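Side-chain contact in cobalamin biosynthesis protein (Agrobacterium tumefaciens, PDB 3BY5), which probably takes part in cobalamin (vitamin B12) biosynthesis, as a CbiG-type protein whose exact role is uncharacterised: residues A77-T82 / G94-S99. Sequence-based numbering, arbitrary orientation.
Sequences AVAAET and GSPSVS. With SO4 (sulfate ion), chain B.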
ATOM      1  N   ALA A  77       1.642   9.379 -13.414  1.00 34.20           N
ATOM      2  CA  ALA A  77       0.740  10.502 -13.161  1.00 35.79           C
ATOM      3  C   ALA A  77       1.356  11.529 -12.224  1.00 36.84           C
ATOM      4  O   ALA A  77       1.342  12.719 -12.520  1.00 40.97           O
ATOM      5  CB  ALA A  77      -0.580   9.998 -12.596  1.00 34.32           C
ATOM      6  N   VAL A  78       1.908  11.046 -11.112  1.00 40.08           N
ATOM      7  CA  VAL A  78       2.556  11.870 -10.082  1.00 36.70           C
ATOM      8  C   VAL A  78       3.772  12.607 -10.634  1.00 37.65           C
ATOM      9  O   VAL A  78       3.918  13.814 -10.426  1.00 38.48           O
ATOM     10  CB  VAL A  78       2.918  11.004  -8.846  1.00 34.90           C
ATOM     11  CG1 VAL A  78       3.932  11.680  -7.945  1.00 31.96           C
ATOM     12  CG2 VAL A  78       1.669  10.702  -8.068  1.00 37.39           C
ATOM     13  N   ALA A  79       4.613  11.880 -11.366  1.00 38.80           N
ATOM     14  CA  ALA A  79       5.778  12.463 -12.028  1.00 38.62           C
ATOM     15  C   ALA A  79       5.389  13.553 -13.018  1.00 37.77           C
ATOM     16  O   ALA A  79       6.046  14.589 -13.081  1.00 42.53           O
ATOM     17  CB  ALA A  79       6.596  11.388 -12.710  1.00 36.30           C
ATOM     18  N   ALA A  80       4.317  13.315 -13.773  1.00 39.65           N
ATOM     19  CA  ALA A  80       3.766  14.296 -14.711  1.00 37.54           C
ATOM     20  C   ALA A  80       3.253  15.540 -13.999  1.00 38.30           C
ATOM     21  O   ALA A  80       3.571  16.644 -14.411  1.00 43.13           O
ATOM     22  CB  ALA A  80       2.666  13.672 -15.551  1.00 36.68           C
ATOM     23  N   GLU A  81       2.481  15.352 -12.928  1.00 40.36           N
ATOM     24  CA  GLU A  81       1.961  16.452 -12.099  1.00 44.43           C
ATOM     25  C   GLU A  81       3.053  17.356 -11.515  1.00 45.19           C
ATOM     26  O   GLU A  81       2.910  18.582 -11.495  1.00 46.85           O
ATOM     27  CB  GLU A  81       1.092  15.906 -10.957  1.00 45.56           C
ATOM     28  CG  GLU A  81      -0.294  15.429 -11.380  1.00 56.96           C
ATOM     29  CD  GLU A  81      -0.875  14.363 -10.452  1.00 68.54           C
ATOM     30  OE1 GLU A  81      -1.627  13.496 -10.947  1.00 71.14           O
ATOM     31  OE2 GLU A  81      -0.584  14.384  -9.233  1.00 75.77           O
ATOM     32  N   THR A  82       4.148  16.748 -11.064  1.00 44.04           N
ATOM     33  CA  THR A  82       5.237  17.479 -10.419  1.00 43.00           C
ATOM     34  C   THR A  82       6.096  18.259 -11.413  1.00 46.27           C
ATOM     35  O   THR A  82       6.929  19.070 -11.017  1.00 48.31           O
ATOM     36  CB  THR A  82       6.140  16.546  -9.579  1.00 41.29           C
ATOM     37  OG1 THR A  82       6.563  15.438 -10.379  1.00 40.96           O
ATOM     38  CG2 THR A  82       5.398  16.030  -8.359  1.00 36.21           C
ATOM     39  N   GLY A  94      13.080  19.465 -12.303  1.00 62.05           N
ATOM     40  CA  GLY A  94      12.534  18.558 -13.306  1.00 57.24           C
ATOM     41  C   GLY A  94      11.764  17.364 -12.782  1.00 54.17           C
ATOM     42  O   GLY A  94      10.797  17.517 -12.031  1.00 55.33           O
ATOM     43  N   SER A  95      12.206  16.176 -13.193  1.00 48.65           N
ATOM     44  CA  SER A  95      11.519  14.913 -12.927  1.00 44.55           C
ATOM     45  C   SER A  95      11.880  14.325 -11.571  1.00 42.48           C
ATOM     46  O   SER A  95      13.052  14.325 -11.198  1.00 45.62           O
ATOM     47  CB  SER A  95      11.870  13.891 -14.014  1.00 46.26           C
ATOM     48  OG  SER A  95      11.248  12.639 -13.765  1.00 45.78           O
ATOM     49  N   PRO A  96      10.877  13.803 -10.837  1.00 38.07           N
ATOM     50  CA  PRO A  96      11.193  13.110  -9.594  1.00 35.97           C
ATOM     51  C   PRO A  96      11.791  11.734  -9.864  1.00 37.40           C
ATOM     52  O   PRO A  96      11.573  11.157 -10.933  1.00 39.83           O
ATOM     53  CB  PRO A  96       9.830  12.971  -8.915  1.00 33.63           C
ATOM     54  CG  PRO A  96       8.864  12.950 -10.018  1.00 31.40           C
ATOM     55  CD  PRO A  96       9.426  13.819 -11.101  1.00 36.44           C
ATOM     56  N   SER A  97      12.549  11.220  -8.904  1.00 34.98           N
ATOM     57  CA  SER A  97      13.041   9.860  -8.992  1.00 32.78           C
ATOM     58  C   SER A  97      11.911   8.886  -8.672  1.00 34.36           C
ATOM     59  O   SER A  97      10.854   9.279  -8.171  1.00 34.40           O
ATOM     60  CB  SER A  97      14.235   9.653  -8.063  1.00 34.44           C
ATOM     61  OG  SER A  97      13.843   9.544  -6.709  1.00 42.64           O
ATOM     62  N   VAL A  98      12.148   7.616  -8.972  1.00 35.10           N
ATOM     63  CA  VAL A  98      11.160   6.560  -8.789  1.00 32.27           C
ATOM     64  C   VAL A  98      10.673   6.472  -7.333  1.00 34.49           C
ATOM     65  O   VAL A  98       9.466   6.382  -7.085  1.00 35.19           O
ATOM     66  CB  VAL A  98      11.717   5.204  -9.284  1.00 32.23           C
ATOM     67  CG1 VAL A  98      10.624   4.192  -9.400  1.00 30.71           C
ATOM     68  CG2 VAL A  98      12.380   5.369 -10.639  1.00 39.33           C
ATOM     69  N   SER A  99      11.611   6.537  -6.385  1.00 33.68           N
ATOM     70  CA  SER A  99      11.297   6.538  -4.952  1.00 34.89           C
ATOM     71  C   SER A  99      10.569   7.796  -4.511  1.00 35.10           C
ATOM     72  O   SER A  99       9.716   7.735  -3.623  1.00 39.73           O
ATOM     73  CB  SER A  99      12.563   6.400  -4.113  1.00 36.16           C
ATOM     74  OG  SER A  99      13.432   5.433  -4.661  1.00 51.22           O
TER
HETATM   75  S   SO4 B 201      15.645   6.093  -6.888  0.50 42.26           S
HETATM   76  O1  SO4 B 201      14.677   5.001  -6.880  0.50 36.93           O
HETATM   77  O2  SO4 B 201      15.203   7.163  -6.003  0.50 41.99           O
HETATM   78  O3  SO4 B 201      16.939   5.604  -6.430  0.50 43.05           O
HETATM   79  O4  SO4 B 201      15.778   6.613  -8.245  0.50 44.61           O
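Ala79 and Pro96 bring a helical turn and an extended loop together, their CA atoms 6.0 Å apart, with no hydrogen bond joining 77-82 to 94-99. Pro96 carries the contact: CG of its ring rests against the helix backbone 3.7 Å from Ala79 CA, and Ala79 CB lies 3.9 Å from the same CG. On the next turn Thr82 OG1 lies 3.4 Å from Pro96 CD and equally near CG. Thr82 OG1 stands between its own backbone N and carbonyl carbon (chi1 52°), which turns it back along the helix to within hydrogen-bonding distance of two carbonyls, Val78 O (3.1 Å) and Ala79 O (2.9 Å). The hydroxyl's polarity is thus met within its own helix, and what Pro96 turns to it is ring carbon. Ser97 is the N-cap of helix 98-107, its OG capping the backbone N of Glu100 while Glu100 OE1 accepts from Ser97 N, a capping box. A sulfate, probably from the crystallisation liquor, takes hydrogen bonds from Ser97 OG (to O2, 2.8 Å) and Ser99 OG (to O1, 2.6 Å), and also bonds Thr124 OG1 of strand 123-129; it sits at this helix's N-terminal end, where the dipole would probably favour an anion. Leu90 also touches Pro96, and Val78 and Thr82 pack on Leu104, so the loop entering helix 98-107 lies against helix 72-84, which packs on helix 98-107 itself.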